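Local coordinates for YceI-like domain protein (PDB 5IXH) that probably captures lipophilic molecules, antibiotics among them, outside the cell as a bacterial lipocalin, and here holds an octaprenyl diphosphate in its beta barrel, at residues F35-A45 with S83-Y94; L100-V111 with L128-T139. All blocks are in the same frame, centred on the assembly; numbering follows the deposited sequence. Where two conformers were deposited one is given.

Contact 1: F35-A45 with S83-Y94. With OTP ((2E,6E,10E,14E,18E,22E,26E)-3,7,11,15,19,23,27,31-octamethyldotriaconta-2,6,10,14,18,22,26,30-octaenyl trihydrogen diphosphate), chain C.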
loop_
_atom_site.group_PDB
_atom_site.type_symbol
_atom_site.label_atom_id
_atom_site.label_comp_id
_atom_site.label_asym_id
_atom_site.label_seq_id
_atom_site.Cartn_x
_atom_site.Cartn_y
_atom_site.Cartn_z
ATOM N N PHE A 35 14.204 -1.424 11.843
ATOM C CA PHE A 35 14.872 -2.459 11.067
ATOM C C PHE A 35 16.383 -2.383 11.092
ATOM O O PHE A 35 16.956 -1.341 10.760
ATOM C CB PHE A 35 14.429 -2.419 9.604
ATOM C CG PHE A 35 14.949 -3.577 8.798
ATOM C CD1 PHE A 35 14.401 -4.831 8.973
ATOM C CD2 PHE A 35 15.992 -3.425 7.909
ATOM C CE1 PHE A 35 14.882 -5.918 8.257
ATOM C CE2 PHE A 35 16.471 -4.502 7.189
ATOM C CZ PHE A 35 15.904 -5.751 7.367
ATOM N N ASP A 36 17.007 -3.495 11.469
ATOM C CA ASP A 36 18.443 -3.648 11.496
ATOM C C ASP A 36 18.705 -4.957 10.782
ATOM O O ASP A 36 18.285 -6.003 11.264
ATOM C CB ASP A 36 18.907 -3.759 12.945
ATOM C CG ASP A 36 20.403 -3.945 13.075
ATOM O OD1 ASP A 36 21.076 -4.220 12.062
ATOM O OD2 ASP A 36 20.900 -3.818 14.210
ATOM N N PRO A 37 19.405 -4.930 9.633
ATOM C CA PRO A 37 19.604 -6.173 8.887
ATOM C C PRO A 37 20.413 -7.230 9.655
ATOM O O PRO A 37 20.384 -8.411 9.292
ATOM C CB PRO A 37 20.395 -5.723 7.647
ATOM C CG PRO A 37 20.293 -4.255 7.607
ATOM C CD PRO A 37 20.076 -3.786 8.997
ATOM N N ALA A 38 21.111 -6.824 10.710
ATOM C CA ALA A 38 21.847 -7.783 11.540
ATOM C C ALA A 38 20.907 -8.591 12.435
ATOM O O ALA A 38 21.297 -9.639 12.959
ATOM C CB ALA A 38 22.896 -7.060 12.386
ATOM N N LYS A 39 19.685 -8.089 12.613
ATOM C CA LYS A 39 18.653 -8.743 13.413
ATOM C C LYS A 39 17.285 -8.571 12.723
ATOM O O LYS A 39 16.305 -8.101 13.315
ATOM C CB LYS A 39 18.601 -8.132 14.811
ATOM C CG LYS A 39 19.900 -8.232 15.609
ATOM C CD LYS A 39 19.764 -9.129 16.838
ATOM C CE LYS A 39 19.607 -10.601 16.466
ATOM N NZ LYS A 39 19.524 -11.480 17.673
ATOM N N ALA A 40 17.215 -8.962 11.455
ATOM C CA ALA A 40 16.084 -8.635 10.595
ATOM C C ALA A 40 14.757 -9.138 11.138
ATOM O O ALA A 40 13.762 -8.428 11.082
ATOM C CB ALA A 40 16.339 -9.191 9.194
ATOM N N ALA A 41 14.740 -10.366 11.644
ATOM C CA ALA A 41 13.499 -10.977 12.107
ATOM C C ALA A 41 12.908 -10.292 13.330
ATOM O O ALA A 41 11.751 -10.524 13.665
ATOM C CB ALA A 41 13.712 -12.446 12.386
ATOM N N GLN A 42 13.707 -9.455 13.992
ATOM C CA GLN A 42 13.252 -8.685 15.146
ATOM C C GLN A 42 12.642 -7.347 14.752
ATOM O O GLN A 42 12.150 -6.640 15.612
ATOM C CB GLN A 42 14.412 -8.424 16.106
ATOM C CG GLN A 42 14.972 -9.693 16.718
ATOM C CD GLN A 42 16.158 -9.456 17.641
ATOM O OE1 GLN A 42 16.951 -10.364 17.879
ATOM N NE2 GLN A 42 16.280 -8.240 18.172
ATOM N N GLY A 43 12.682 -7.003 13.464
ATOM C CA GLY A 43 12.185 -5.719 12.996
ATOM C C GLY A 43 10.675 -5.629 12.954
ATOM O O GLY A 43 9.946 -6.615 13.140
ATOM N N SER A 44 10.189 -4.429 12.679
ATOM C CA SER A 44 8.759 -4.236 12.540
ATOM C C SER A 44 8.468 -3.010 11.713
ATOM O O SER A 44 9.323 -2.122 11.567
ATOM C CB SER A 44 8.098 -4.118 13.901
ATOM O OG SER A 44 8.527 -2.956 14.559
ATOM N N ALA A 45 7.276 -2.956 11.146
ATOM C CA ALA A 45 6.871 -1.800 10.371
ATOM C C ALA A 45 5.382 -1.680 10.422
ATOM O O ALA A 45 4.663 -2.688 10.473
ATOM C CB ALA A 45 7.317 -1.942 8.937
ATOM N N SER A 83 3.087 -5.112 10.473
ATOM C CA SER A 83 3.865 -6.332 10.318
ATOM C C SER A 83 3.761 -7.219 11.532
ATOM O O SER A 83 3.575 -6.751 12.653
ATOM C CB SER A 83 5.327 -6.031 10.066
ATOM O OG SER A 83 5.955 -5.459 11.209
ATOM N N SER A 84 3.895 -8.513 11.286
ATOM C CA SER A 84 4.072 -9.490 12.366
ATOM C C SER A 84 5.357 -10.316 12.248
ATOM O O SER A 84 5.784 -10.904 13.228
ATOM C CB SER A 84 2.872 -10.436 12.434
ATOM O OG SER A 84 2.773 -11.199 11.231
ATOM N N ALA A 85 5.952 -10.396 11.061
ATOM C CA ALA A 85 7.146 -11.205 10.855
ATOM C C ALA A 85 7.936 -10.682 9.671
ATOM O O ALA A 85 7.372 -10.145 8.706
ATOM C CB ALA A 85 6.780 -12.691 10.620
ATOM N N ILE A 86 9.242 -10.909 9.715
ATOM C CA ILE A 86 10.142 -10.520 8.647
ATOM C C ILE A 86 11.062 -11.695 8.381
ATOM O O ILE A 86 11.811 -12.125 9.273
ATOM C CB ILE A 86 10.983 -9.272 8.998
ATOM C CG1 ILE A 86 10.063 -8.087 9.250
ATOM C CG2 ILE A 86 11.988 -8.964 7.869
ATOM C CD1 ILE A 86 10.796 -6.832 9.702
ATOM N N ALA A 87 11.025 -12.243 7.171
ATOM C CA ALA A 87 11.800 -13.395 6.768
ATOM C C ALA A 87 12.844 -13.014 5.747
ATOM O O ALA A 87 12.511 -12.617 4.636
ATOM C CB ALA A 87 10.876 -14.459 6.162
ATOM N N PRO A 88 14.115 -13.084 6.100
ATOM C CA PRO A 88 15.125 -12.773 5.080
ATOM C C PRO A 88 14.976 -13.664 3.849
ATOM O O PRO A 88 14.736 -14.886 3.981
ATOM C CB PRO A 88 16.442 -13.011 5.812
ATOM C CG PRO A 88 16.103 -12.906 7.279
ATOM C CD PRO A 88 14.701 -13.435 7.404
ATOM N N ALA A 89 15.093 -13.078 2.663
ATOM C CA ALA A 89 14.974 -13.815 1.399
ATOM C C ALA A 89 16.296 -13.833 0.624
ATOM O O ALA A 89 16.323 -14.298 -0.512
ATOM C CB ALA A 89 13.876 -13.218 0.547
ATOM N N GLY A 90 17.382 -13.350 1.236
ATOM C CA GLY A 90 18.691 -13.252 0.594
ATOM C C GLY A 90 18.879 -11.937 -0.166
ATOM O O GLY A 90 17.927 -11.339 -0.578
ATOM N N GLY A 91 20.117 -11.479 -0.345
ATOM C CA GLY A 91 20.364 -10.311 -1.203
ATOM C C GLY A 91 19.566 -9.014 -0.964
ATOM O O GLY A 91 19.014 -8.388 -1.877
ATOM N N ASN A 92 19.542 -8.603 0.279
ATOM C CA ASN A 92 18.814 -7.419 0.717
ATOM C C ASN A 92 17.317 -7.441 0.481
ATOM O O ASN A 92 16.675 -6.384 0.553
ATOM C CB ASN A 92 19.428 -6.178 0.071
ATOM C CG ASN A 92 20.890 -6.039 0.408
ATOM O OD1 ASN A 92 21.256 -6.055 1.585
ATOM N ND2 ASN A 92 21.736 -5.998 -0.605
ATOM N N LYS A 93 16.756 -8.615 0.249
ATOM C CA LYS A 93 15.320 -8.798 0.110
ATOM C C LYS A 93 14.754 -9.490 1.348
ATOM O O LYS A 93 15.390 -10.385 1.904
ATOM C CB LYS A 93 15.042 -9.678 -1.108
ATOM C CG LYS A 93 13.634 -9.480 -1.653
ATOM C CD LYS A 93 13.437 -10.121 -3.025
ATOM C CE LYS A 93 12.186 -9.564 -3.704
ATOM N NZ LYS A 93 11.779 -10.321 -4.926
ATOM N N TYR A 94 13.564 -9.072 1.752
ATOM C CA TYR A 94 12.912 -9.576 2.949
ATOM C C TYR A 94 11.448 -9.764 2.661
ATOM O O TYR A 94 10.805 -8.857 2.141
ATOM C CB TYR A 94 13.061 -8.576 4.091
ATOM C CG TYR A 94 14.493 -8.374 4.430
ATOM C CD1 TYR A 94 15.275 -7.418 3.794
ATOM C CD2 TYR A 94 15.128 -9.207 5.340
ATOM C CE1 TYR A 94 16.593 -7.300 4.075
ATOM C CE2 TYR A 94 16.428 -9.084 5.627
ATOM C CZ TYR A 94 17.182 -8.128 4.997
ATOM O OH TYR A 94 18.521 -8.011 5.282
HETATM O O7 OTP C . -13.453 4.458 -20.202
HETATM P P2 OTP C . -13.802 3.851 -18.858
HETATM O O5 OTP C . -15.298 3.905 -18.647
HETATM O O6 OTP C . -13.335 2.412 -18.809
HETATM O O4 OTP C . -13.080 4.664 -17.702
HETATM P P1 OTP C . -13.432 4.542 -16.158
HETATM O O2 OTP C . -14.591 5.453 -15.821
HETATM O O3 OTP C . -13.789 3.112 -15.815
HETATM O O1 OTP C . -12.150 5.003 -15.340
HETATM C C40 OTP C . -11.562 4.187 -14.341
HETATM C C39 OTP C . -10.625 5.146 -13.612
HETATM C C37 OTP C . -9.794 4.779 -12.593
HETATM C C38 OTP C . -8.943 5.904 -12.004
HETATM C C36 OTP C . -9.696 3.342 -12.031
HETATM C C35 OTP C . -9.778 3.415 -10.493
HETATM C C34 OTP C . -8.988 2.280 -9.816
HETATM C C32 OTP C . -8.644 2.406 -8.489
HETATM C C33 OTP C . -9.032 3.652 -7.683
HETATM C C31 OTP C . -7.859 1.281 -7.792
HETATM C C30 OTP C . -8.550 0.919 -6.461
HETATM C C29 OTP C . -7.444 0.974 -5.403
HETATM C C27 OTP C . -7.170 -0.077 -4.563
HETATM C C28 OTP C . -7.928 -1.406 -4.555
HETATM C C26 OTP C . -6.012 0.138 -3.587
HETATM C C25 OTP C . -6.368 -0.354 -2.178
HETATM C C24 OTP C . -5.040 -0.044 -1.476
HETATM C C22 OTP C . -4.958 0.820 -0.419
HETATM C C23 OTP C . -6.172 1.529 0.189
HETATM C C21 OTP C . -3.566 1.040 0.169
HETATM C C20 OTP C . -3.474 0.080 1.355
HETATM C C19 OTP C . -1.976 -0.117 1.611
HETATM C C17 OTP C . -1.439 -0.008 2.876
HETATM C C18 OTP C . -2.332 0.311 4.077
HETATM C C16 OTP C . 0.063 -0.216 3.134
HETATM C C15 OTP C . 0.874 -0.384 1.835
HETATM C C14 OTP C . 2.252 -0.951 2.214
HETATM C C12 OTP C . 2.419 -2.306 2.398
HETATM C C13 OTP C . 1.284 -3.321 2.219
HETATM C C11 OTP C . 3.793 -2.876 2.781
HETATM C C10 OTP C . 4.664 -1.853 3.520
HETATM C C9 OTP C . 5.824 -2.685 4.089
HETATM C C7 OTP C . 6.676 -2.175 5.034
HETATM C C8 OTP C . 6.503 -0.749 5.560
HETATM C C6 OTP C . 7.800 -3.095 5.547
HETATM C C5 OTP C . 9.130 -2.340 5.606
HETATM C C4 OTP C . 10.209 -3.438 5.554
HETATM C C2 OTP C . 10.972 -3.835 6.627
HETATM C C3 OTP C . 11.995 -4.944 6.383
HETATM C C1 OTP C . 10.847 -3.222 8.025
HETATM O O HOH W 1 19.014 -10.346 7.541
HETATM O O HOH W 2 10.066 -12.255 12.330
HETATM O O HOH W 3 6.962 -7.427 12.764
#
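Phe35 turns the rim of its ring to Tyr94: CZ of Phe35 stands over the centre of the Tyr94 ring, 3.6 Å from Tyr94 CZ. With ring centroids 4.9 Å apart and planes at 75°, this is an edge-to-face (T-shaped) pair. Swinging Phe35 CG to the side opposite its own N (chi1 -172°) also puts a face of the ring over the isoprenoid tail, CD1 lying 3.5 Å from C3 of the ligand. An Asx turn follows, in which Asp36 OD1 accepts from Ala38 N. Within it Pro37 brushes the Tyr94 hydroxyl with CB, and a water that donates to Pro37 O lies at the edge of the tyrosine ring. The 3-10 segment 40-42 then brings Ala40 CB to 3.6 Å from CE2 of Tyr94, with Pro88 CG a little farther off. Ile86 packs against this turn: its CB and CG2 face Ala40 O, while CD1 reaches Gly43 C at 3.5 Å. In addition, a CA-H...O contact runs from Ala41 CA to Ile86 O, and a second water links Ala41 O to Ile86 N. At Ala45 one side-chain bond and one backbone bond join the strands. Ala45 N donates to the side-chain acceptor Ser83 OG (2.8 Å, 161° at the hydrogen), and Ser83 N returns a bond of 2.9 Å to Ala45 O. The methyl of Ala45 rests on ligand C6. A loop with a 3-10 turn thus leads into antiparallel pairing of strands 44-50 and 78-90, with Phe35, Ala45 and Ile86 walling the tail end of the ligand pocket in a lipocalin-like barrel.

Contact 2: L100-V111 with L128-T139; sequences LTIKGKAETVTV and LPIKRSAFNVGT. With OTP ((2E,6E,10E,14E,18E,22E,26E)-3,7,11,15,19,23,27,31-octamethyldotriaconta-2,6,10,14,18,22,26,30-octaenyl trihydrogen diphosphate), chain C.
Ile102 sets its CD1 methyl squarely on the Phe135 ring, 3.9 Å from the centroid and 4° off the normal, a CH-pi contact. With CG1 beside the backbone N (chi1 -60°) and the chain then extended, the same methyl also meets Ile130 CD1 tip to tip. The ring's edge points at backbone: Phe135 CD1 lies 3.3 Å from Lys105 O, near the ring plane. Leu100 and Leu128 meet end on, CD2 to CD2 at 3.9 Å, and Leu128 crosses Val109 and Val111 at about a right angle. Lys103, extended beyond CG, runs past Phe135 O so that NZ donates to Asn136 O at 2.8 Å, the donor tilted 27° from the carbonyl plane; its three N-H are shared among this oxygen, a water and the carbonyls of Lys68 and Trp70.

Farther out, Arg132 fixes the loop carrying these groups. Its NH1 reaches Val137 O (3.0 Å) and Gly138 O, each in the carbonyl plane and on a lone pair, while NE and NH2 bind Ala149, Val148 and Trp142 carbonyls. Arg132 O takes Phe135 N and Val137 N from opposite faces. Leu100, Ile102, Leu128, Val137 and Arg132 CB all touch the polyprenyl chain, Ile102 CD1 at 3.9 Å from C24. The chemistry divides, even within Arg132: hydrocarbon, its CB included, meets the lipid, consistent with a lipocalin-like barrel, while guanidinium and Lys103 NZ hold main-chain oxygens.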
loop_
_atom_site.group_PDB
_atom_site.type_symbol
_atom_site.label_atom_id
_atom_site.label_comp_id
_atom_site.label_asym_id
_atom_site.label_seq_id
_atom_site.Cartn_x
_atom_site.Cartn_y
_atom_site.Cartn_z
ATOM N N LEU A 100 -3.105 -6.494 6.627
ATOM C CA LEU A 100 -3.549 -5.387 5.766
ATOM C C LEU A 100 -5.043 -5.249 5.951
ATOM O O LEU A 100 -5.771 -6.206 5.737
ATOM C CB LEU A 100 -3.217 -5.705 4.312
ATOM C CG LEU A 100 -3.653 -4.678 3.248
ATOM C CD1 LEU A 100 -2.979 -3.340 3.486
ATOM C CD2 LEU A 100 -3.368 -5.183 1.869
ATOM N N THR A 101 -5.480 -4.061 6.388
ATOM C CA THR A 101 -6.907 -3.770 6.574
ATOM C C THR A 101 -7.279 -2.616 5.657
ATOM O O THR A 101 -6.695 -1.519 5.754
ATOM C CB THR A 101 -7.211 -3.392 8.008
ATOM O OG1 THR A 101 -6.710 -4.420 8.875
ATOM C CG2 THR A 101 -8.710 -3.246 8.230
ATOM N N ILE A 102 -8.237 -2.872 4.770
ATOM C CA ILE A 102 -8.743 -1.883 3.815
ATOM C C ILE A 102 -10.263 -1.999 3.867
ATOM O O ILE A 102 -10.822 -3.084 3.792
ATOM C CB ILE A 102 -8.272 -2.168 2.355
ATOM C CG1 ILE A 102 -6.752 -2.152 2.246
ATOM C CG2 ILE A 102 -8.882 -1.143 1.386
ATOM C CD1 ILE A 102 -6.223 -2.776 0.989
ATOM N N LYS A 103 -10.942 -0.852 3.999
ATOM C CA LYS A 103 -12.387 -0.791 4.050
ATOM C C LYS A 103 -12.911 -1.741 5.147
ATOM O O LYS A 103 -13.912 -2.432 5.017
ATOM C CB LYS A 103 -12.972 -1.083 2.654
ATOM C CG LYS A 103 -14.355 -0.580 2.399
ATOM C CD LYS A 103 -14.781 -0.768 0.936
ATOM C CE LYS A 103 -16.235 -0.374 0.696
ATOM N NZ LYS A 103 -16.662 -0.493 -0.711
ATOM N N GLY A 104 -12.174 -1.746 6.248
ATOM C CA GLY A 104 -12.537 -2.559 7.385
ATOM C C GLY A 104 -12.368 -4.064 7.252
ATOM O O GLY A 104 -12.747 -4.824 8.135
ATOM N N LYS A 105 -11.790 -4.520 6.139
ATOM C CA LYS A 105 -11.555 -5.944 5.890
ATOM C C LYS A 105 -10.084 -6.241 6.040
ATOM O O LYS A 105 -9.240 -5.612 5.416
ATOM C CB LYS A 105 -12.010 -6.293 4.481
ATOM C CG LYS A 105 -13.494 -6.111 4.249
ATOM C CD LYS A 105 -14.308 -7.194 4.934
ATOM C CE LYS A 105 -15.796 -6.919 4.806
ATOM N NZ LYS A 105 -16.212 -6.808 3.382
ATOM N N ALA A 106 -9.763 -7.236 6.861
ATOM C CA ALA A 106 -8.391 -7.622 7.132
ATOM C C ALA A 106 -7.987 -8.892 6.399
ATOM O O ALA A 106 -8.755 -9.847 6.279
ATOM C CB ALA A 106 -8.210 -7.817 8.637
ATOM N N GLU A 107 -6.753 -8.896 5.920
ATOM C CA GLU A 107 -6.139 -10.085 5.369
ATOM C C GLU A 107 -4.679 -10.159 5.783
ATOM O O GLU A 107 -4.025 -9.135 5.931
ATOM C CB GLU A 107 -6.212 -10.094 3.862
ATOM C CG GLU A 107 -5.724 -11.445 3.298
ATOM C CD GLU A 107 -6.502 -12.650 3.839
ATOM O OE1 GLU A 107 -7.549 -12.937 3.235
ATOM O OE2 GLU A 107 -6.094 -13.301 4.849
ATOM N N THR A 108 -4.140 -11.355 5.971
ATOM C CA THR A 108 -2.712 -11.505 6.143
ATOM C C THR A 108 -2.083 -11.526 4.758
ATOM O O THR A 108 -2.516 -12.258 3.871
ATOM C CB THR A 108 -2.371 -12.804 6.856
ATOM O OG1 THR A 108 -2.989 -12.820 8.150
ATOM C CG2 THR A 108 -0.886 -12.983 7.031
ATOM N N VAL A 109 -1.052 -10.691 4.590
ATOM C CA VAL A 109 -0.335 -10.546 3.324
ATOM C C VAL A 109 1.148 -10.683 3.558
ATOM O O VAL A 109 1.646 -10.481 4.674
ATOM C CB VAL A 109 -0.643 -9.200 2.648
ATOM C CG1 VAL A 109 -2.136 -9.056 2.375
ATOM C CG2 VAL A 109 -0.069 -8.034 3.470
ATOM N N THR A 110 1.851 -11.067 2.501
ATOM C CA THR A 110 3.309 -11.183 2.536
ATOM C C THR A 110 3.854 -10.398 1.359
ATOM O O THR A 110 3.442 -10.603 0.226
ATOM C CB THR A 110 3.780 -12.635 2.455
ATOM O OG1 THR A 110 3.341 -13.356 3.614
ATOM C CG2 THR A 110 5.308 -12.723 2.377
ATOM N N VAL A 111 4.723 -9.442 1.646
ATOM C CA VAL A 111 5.226 -8.552 0.613
ATOM C C VAL A 111 6.733 -8.616 0.530
ATOM O O VAL A 111 7.426 -8.496 1.544
ATOM C CB VAL A 111 4.749 -7.115 0.819
ATOM C CG1 VAL A 111 5.146 -6.585 2.094
ATOM C CG2 VAL A 111 5.246 -6.178 -0.311
ATOM N N LEU A 128 3.052 -4.930 -3.694
ATOM C CA LEU A 128 2.126 -5.932 -3.198
ATOM C C LEU A 128 0.923 -6.030 -4.128
ATOM O O LEU A 128 0.132 -5.084 -4.202
ATOM C CB LEU A 128 1.627 -5.548 -1.808
ATOM C CG LEU A 128 0.585 -6.521 -1.238
ATOM C CD1 LEU A 128 1.156 -7.904 -1.002
ATOM C CD2 LEU A 128 0.006 -5.935 0.039
ATOM N N PRO A 129 0.758 -7.163 -4.817
ATOM C CA PRO A 129 -0.470 -7.323 -5.605
ATOM C C PRO A 129 -1.615 -7.788 -4.717
ATOM O O PRO A 129 -1.451 -8.672 -3.867
ATOM C CB PRO A 129 -0.104 -8.404 -6.620
ATOM C CG PRO A 129 1.011 -9.175 -5.994
ATOM C CD PRO A 129 1.726 -8.251 -5.041
ATOM N N ILE A 130 -2.772 -7.163 -4.897
ATOM C CA ILE A 130 -3.978 -7.580 -4.207
ATOM C C ILE A 130 -5.124 -7.668 -5.193
ATOM O O ILE A 130 -5.050 -7.117 -6.297
ATOM C CB ILE A 130 -4.371 -6.605 -3.078
ATOM C CG1 ILE A 130 -4.755 -5.206 -3.599
ATOM C CG2 ILE A 130 -3.236 -6.515 -2.026
ATOM C CD1 ILE A 130 -5.546 -4.365 -2.568
ATOM N N LYS A 131 -6.189 -8.328 -4.773
ATOM C CA LYS A 131 -7.457 -8.268 -5.481
ATOM C C LYS A 131 -8.334 -7.248 -4.769
ATOM O O LYS A 131 -8.640 -7.401 -3.598
ATOM C CB LYS A 131 -8.144 -9.630 -5.453
ATOM C CG LYS A 131 -7.448 -10.686 -6.278
ATOM C CD LYS A 131 -8.218 -12.002 -6.259
ATOM C CE LYS A 131 -7.818 -12.907 -7.419
ATOM N NZ LYS A 131 -6.363 -12.828 -7.735
ATOM N N ARG A 132 -8.758 -6.221 -5.494
ATOM C CA ARG A 132 -9.635 -5.212 -4.905
ATOM C C ARG A 132 -10.910 -5.827 -4.357
ATOM O O ARG A 132 -11.439 -5.368 -3.336
ATOM C CB ARG A 132 -9.941 -4.074 -5.890
ATOM C CG ARG A 132 -10.745 -4.467 -7.129
ATOM C CD ARG A 132 -10.842 -3.306 -8.108
ATOM N NE ARG A 132 -11.609 -3.675 -9.288
ATOM C CZ ARG A 132 -12.934 -3.759 -9.330
ATOM N NH1 ARG A 132 -13.669 -3.481 -8.252
ATOM N NH2 ARG A 132 -13.524 -4.115 -10.462
ATOM N N SER A 133 -11.405 -6.867 -5.030
ATOM C CA SER A 133 -12.637 -7.535 -4.601
ATOM C C SER A 133 -12.523 -8.147 -3.197
ATOM O O SER A 133 -13.523 -8.229 -2.486
ATOM C CB SER A 133 -13.039 -8.642 -5.592
ATOM O OG SER A 133 -12.017 -9.620 -5.683
ATOM N N ALA A 134 -11.315 -8.553 -2.796
ATOM C CA ALA A 134 -11.106 -9.147 -1.483
ATOM C C ALA A 134 -11.409 -8.166 -0.359
ATOM O O ALA A 134 -11.700 -8.567 0.764
ATOM C CB ALA A 134 -9.680 -9.638 -1.352
ATOM N N PHE A 135 -11.324 -6.876 -0.660
ATOM C CA PHE A 135 -11.600 -5.833 0.313
ATOM C C PHE A 135 -12.886 -5.051 -0.014
ATOM O O PHE A 135 -13.150 -4.010 0.560
ATOM C CB PHE A 135 -10.393 -4.888 0.385
ATOM C CG PHE A 135 -9.123 -5.579 0.764
ATOM C CD1 PHE A 135 -8.797 -5.743 2.099
ATOM C CD2 PHE A 135 -8.261 -6.107 -0.209
ATOM C CE1 PHE A 135 -7.663 -6.404 2.472
ATOM C CE2 PHE A 135 -7.114 -6.764 0.163
ATOM C CZ PHE A 135 -6.808 -6.921 1.509
ATOM N N ASN A 136 -13.642 -5.605 -0.968
ATOM C CA ASN A 136 -14.898 -5.028 -1.429
ATOM C C ASN A 136 -14.683 -3.603 -1.970
ATOM O O ASN A 136 -15.575 -2.764 -1.861
ATOM C CB ASN A 136 -15.947 -5.070 -0.298
ATOM C CG ASN A 136 -17.332 -5.401 -0.797
ATOM O OD1 ASN A 136 -17.499 -6.200 -1.721
ATOM N ND2 ASN A 136 -18.342 -4.774 -0.201
ATOM N N VAL A 137 -13.516 -3.325 -2.555
ATOM C CA VAL A 137 -13.200 -2.030 -3.167
ATOM C C VAL A 137 -13.614 -2.055 -4.642
ATOM O O VAL A 137 -12.988 -2.703 -5.483
ATOM C CB VAL A 137 -11.715 -1.677 -3.004
ATOM C CG1 VAL A 137 -11.361 -0.407 -3.789
ATOM C CG2 VAL A 137 -11.398 -1.496 -1.515
ATOM N N GLY A 138 -14.695 -1.344 -4.925
ATOM C CA GLY A 138 -15.313 -1.311 -6.251
ATOM C C GLY A 138 -16.398 -2.376 -6.298
ATOM O O GLY A 138 -16.241 -3.415 -6.958
ATOM N N THR A 139 -17.498 -2.114 -5.619
ATOM C CA THR A 139 -18.631 -3.024 -5.593
ATOM C C THR A 139 -19.776 -2.438 -6.389
ATOM O O THR A 139 -19.611 -1.460 -7.114
ATOM C CB THR A 139 -19.074 -3.313 -4.156
ATOM O OG1 THR A 139 -19.480 -2.099 -3.503
ATOM C CG2 THR A 139 -17.990 -3.904 -3.395
HETATM O O7 OTP C . -13.453 4.458 -20.202
HETATM P P2 OTP C . -13.802 3.851 -18.858
HETATM O O5 OTP C . -15.298 3.905 -18.647
HETATM O O6 OTP C . -13.335 2.412 -18.809
HETATM O O4 OTP C . -13.080 4.664 -17.702
HETATM P P1 OTP C . -13.432 4.542 -16.158
HETATM O O2 OTP C . -14.591 5.453 -15.821
HETATM O O3 OTP C . -13.789 3.112 -15.815
HETATM O O1 OTP C . -12.150 5.003 -15.340
HETATM C C40 OTP C . -11.562 4.187 -14.341
HETATM C C39 OTP C . -10.625 5.146 -13.612
HETATM C C37 OTP C . -9.794 4.779 -12.593
HETATM C C38 OTP C . -8.943 5.904 -12.004
HETATM C C36 OTP C . -9.696 3.342 -12.031
HETATM C C35 OTP C . -9.778 3.415 -10.493
HETATM C C34 OTP C . -8.988 2.280 -9.816
HETATM C C32 OTP C . -8.644 2.406 -8.489
HETATM C C33 OTP C . -9.032 3.652 -7.683
HETATM C C31 OTP C . -7.859 1.281 -7.792
HETATM C C30 OTP C . -8.550 0.919 -6.461
HETATM C C29 OTP C . -7.444 0.974 -5.403
HETATM C C27 OTP C . -7.170 -0.077 -4.563
HETATM C C28 OTP C . -7.928 -1.406 -4.555
HETATM C C26 OTP C . -6.012 0.138 -3.587
HETATM C C25 OTP C . -6.368 -0.354 -2.178
HETATM C C24 OTP C . -5.040 -0.044 -1.476
HETATM C C22 OTP C . -4.958 0.820 -0.419
HETATM C C23 OTP C . -6.172 1.529 0.189
HETATM C C21 OTP C . -3.566 1.040 0.169
HETATM C C20 OTP C . -3.474 0.080 1.355
HETATM C C19 OTP C . -1.976 -0.117 1.611
HETATM C C17 OTP C . -1.439 -0.008 2.876
HETATM C C18 OTP C . -2.332 0.311 4.077
HETATM C C16 OTP C . 0.063 -0.216 3.134
HETATM C C15 OTP C . 0.874 -0.384 1.835
HETATM C C14 OTP C . 2.252 -0.951 2.214
HETATM C C12 OTP C . 2.419 -2.306 2.398
HETATM C C13 OTP C . 1.284 -3.321 2.219
HETATM C C11 OTP C . 3.793 -2.876 2.781
HETATM C C10 OTP C . 4.664 -1.853 3.520
HETATM C C9 OTP C . 5.824 -2.685 4.089
HETATM C C7 OTP C . 6.676 -2.175 5.034
HETATM C C8 OTP C . 6.503 -0.749 5.560
HETATM C C6 OTP C . 7.800 -3.095 5.547
HETATM C C5 OTP C . 9.130 -2.340 5.606
HETATM C C4 OTP C . 10.209 -3.438 5.554
HETATM C C2 OTP C . 10.972 -3.835 6.627
HETATM C C3 OTP C . 11.995 -4.944 6.383
HETATM C C1 OTP C . 10.847 -3.222 8.025
HETATM O O HOH W 4 -19.456 -0.865 -0.363
#

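Contact 1 closes before contact 2 opens along the chain, and their centres lie 23 Å apart. They nevertheless belong to one curled antiparallel sheet: strand 93-102 enters both, beginning in contact 1 and ending in contact 2, with strands 78-90 and 105-118 as its neighbours on either side. Their nearest atoms come to about 3 Å without the contacts touching. The bound polyprenyl diphosphate supplies the other connection. Its tail terminus, C1 to C8, meets contact 1, whereas C11 to C30, closer to the diphosphate, pass contact 2. Together they line the ligand pocket at two levels, consistent with a lipocalin built to enclose extended lipophilic molecules.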